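Local coordinates for autophagy protein 5 (Saccharomyces cerevisiae, PDB 2DYO) that takes part in autophagic vesicle formation and cytoplasm-to-vacuole transport, and is required for nucleophagy and mitophagy, at residues 177-182 / 186-191. Numbering follows the deposited sequence.
Sequences WGSVIT and QDFIEI
A helical hairpin in the alpha-helical region of Atg5 brings Ser179 against Asp187 and Phe188, an example consistent with a small residue at the crossing allowing two helices to come close. The short segments are roughly antiparallel (152°), their axes approach to 8.4 Å, and the CA atoms of Ser179 and Phe188 are 5.6 Å apart. The serine faces the partner helix: its CB lies 3.9 Å from Asp187 CB, while Ser179 OG is 3.5 Å from Phe188 CB, a van der Waals approach with no hydrogen bond across the interface. That buried hydroxyl instead hydrogen-bonds to the carbonyl oxygen of Phe176, one turn back on its own helix. With OG between the backbone N and the carbonyl carbon (chi1 67°), Ser179 OG can both make this bond and lie at the edge of the Phe188 ring, in its plane, 3.6 Å from Phe188 CD2. In the short link between helices 170-182 and 185-195, Asn184 OD1 accepts a hydrogen bond from Asp187 N. Val180 CG2 also comes to the ring edge, a looser apolar contact at 4.4 Å from Phe188 CD2. Beyond the pair, the rings of Trp12 and Phe176 meet Phe188, and Trp147 of helix 142-159 packs on Val180.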
loop_
_atom_site.group_PDB
_atom_site.type_symbol
_atom_site.label_atom_id
_atom_site.label_comp_id
_atom_site.label_asym_id
_atom_site.label_seq_id
_atom_site.Cartn_x
_atom_site.Cartn_y
_atom_site.Cartn_z
ATOM N N TRP A 177 -0.519 5.761 14.325
ATOM C CA TRP A 177 -1.547 5.647 13.290
ATOM C C TRP A 177 -1.928 7.029 12.780
ATOM O O TRP A 177 -2.131 7.232 11.584
ATOM C CB TRP A 177 -2.803 4.966 13.837
ATOM C CG TRP A 177 -3.968 5.029 12.875
ATOM C CD1 TRP A 177 -5.136 5.720 13.036
ATOM C CD2 TRP A 177 -4.050 4.400 11.591
ATOM N NE1 TRP A 177 -5.941 5.559 11.931
ATOM C CE2 TRP A 177 -5.298 4.752 11.030
ATOM C CE3 TRP A 177 -3.188 3.570 10.862
ATOM C CZ2 TRP A 177 -5.704 4.301 9.769
ATOM C CZ3 TRP A 177 -3.595 3.122 9.607
ATOM C CH2 TRP A 177 -4.840 3.487 9.077
ATOM N N GLY A 178 -2.027 7.978 13.705
ATOM C CA GLY A 178 -2.401 9.329 13.347
ATOM C C GLY A 178 -1.528 9.952 12.279
ATOM O O GLY A 178 -2.026 10.665 11.407
ATOM N N SER A 179 -0.227 9.684 12.345
ATOM C CA SER A 179 0.715 10.230 11.376
ATOM C C SER A 179 0.392 9.774 9.958
ATOM O O SER A 179 0.708 10.466 8.997
ATOM C CB SER A 179 2.142 9.807 11.724
ATOM O OG SER A 179 2.300 8.409 11.564
ATOM N N VAL A 180 -0.228 8.603 9.829
ATOM C CA VAL A 180 -0.593 8.081 8.512
ATOM C C VAL A 180 -1.688 8.933 7.868
ATOM O O VAL A 180 -1.699 9.134 6.652
ATOM C CB VAL A 180 -1.111 6.628 8.601
ATOM C CG1 VAL A 180 -1.502 6.135 7.207
ATOM C CG2 VAL A 180 -0.036 5.723 9.206
ATOM N N ILE A 181 -2.609 9.429 8.691
ATOM C CA ILE A 181 -3.708 10.251 8.199
ATOM C C ILE A 181 -3.246 11.682 7.948
ATOM O O ILE A 181 -3.546 12.266 6.905
ATOM C CB ILE A 181 -4.880 10.296 9.209
ATOM C CG1 ILE A 181 -5.312 8.877 9.589
ATOM C CG2 ILE A 181 -6.046 11.064 8.605
ATOM C CD1 ILE A 181 -5.878 8.066 8.442
ATOM N N THR A 182 -2.517 12.244 8.909
ATOM C CA THR A 182 -2.026 13.614 8.792
ATOM C C THR A 182 -0.792 13.742 7.902
ATOM O O THR A 182 -0.462 14.834 7.450
ATOM C CB THR A 182 -1.666 14.196 10.172
ATOM O OG1 THR A 182 -0.700 13.352 10.805
ATOM C CG2 THR A 182 -2.899 14.298 11.052
ATOM N N GLN A 186 7.692 13.057 10.509
ATOM C CA GLN A 186 8.483 13.017 11.733
ATOM C C GLN A 186 7.927 12.051 12.772
ATOM O O GLN A 186 8.670 11.264 13.356
ATOM C CB GLN A 186 8.600 14.419 12.347
ATOM C CG GLN A 186 9.366 15.424 11.497
ATOM C CD GLN A 186 8.719 15.682 10.145
ATOM O OE1 GLN A 186 7.511 15.913 10.050
ATOM N NE2 GLN A 186 9.526 15.656 9.089
ATOM N N ASP A 187 6.624 12.110 13.016
ATOM C CA ASP A 187 6.030 11.213 13.996
ATOM C C ASP A 187 6.136 9.761 13.535
ATOM O O ASP A 187 6.466 8.878 14.322
ATOM C CB ASP A 187 4.563 11.564 14.233
ATOM C CG ASP A 187 4.386 12.863 15.002
ATOM O OD1 ASP A 187 3.224 13.241 15.248
ATOM O OD2 ASP A 187 5.400 13.502 15.359
ATOM N N PHE A 188 5.865 9.515 12.257
ATOM C CA PHE A 188 5.933 8.149 11.744
ATOM C C PHE A 188 7.329 7.561 11.914
ATOM O O PHE A 188 7.486 6.449 12.417
ATOM C CB PHE A 188 5.522 8.097 10.269
ATOM C CG PHE A 188 5.484 6.702 9.715
ATOM C CD1 PHE A 188 6.646 6.090 9.259
ATOM C CD2 PHE A 188 4.300 5.973 9.727
ATOM C CE1 PHE A 188 6.634 4.768 8.829
ATOM C CE2 PHE A 188 4.278 4.645 9.298
ATOM C CZ PHE A 188 5.446 4.044 8.850
ATOM N N ILE A 189 8.342 8.307 11.492
ATOM C CA ILE A 189 9.724 7.853 11.612
ATOM C C ILE A 189 10.091 7.619 13.077
ATOM O O ILE A 189 10.765 6.645 13.417
ATOM C CB ILE A 189 10.699 8.892 11.022
ATOM C CG1 ILE A 189 10.595 8.896 9.493
ATOM C CG2 ILE A 189 12.120 8.606 11.491
ATOM C CD1 ILE A 189 11.008 7.584 8.841
ATOM N N GLU A 190 9.637 8.517 13.941
ATOM C CA GLU A 190 9.923 8.420 15.362
ATOM C C GLU A 190 9.433 7.119 15.973
ATOM O O GLU A 190 10.200 6.393 16.607
ATOM C CB GLU A 190 9.288 9.597 16.107
ATOM C CG GLU A 190 9.678 9.672 17.573
ATOM C CD GLU A 190 9.034 10.846 18.287
ATOM O OE1 GLU A 190 7.885 10.708 18.759
ATOM O OE2 GLU A 190 9.679 11.914 18.360
ATOM N N ILE A 191 8.154 6.816 15.782
ATOM C CA ILE A 191 7.598 5.601 16.361
ATOM C C ILE A 191 8.045 4.311 15.674
ATOM O O ILE A 191 8.371 3.332 16.351
ATOM C CB ILE A 191 6.054 5.654 16.390
ATOM C CG1 ILE A 191 5.595 6.920 17.114
ATOM C CG2 ILE A 191 5.500 4.439 17.115
ATOM C CD1 ILE A 191 6.102 7.027 18.535
#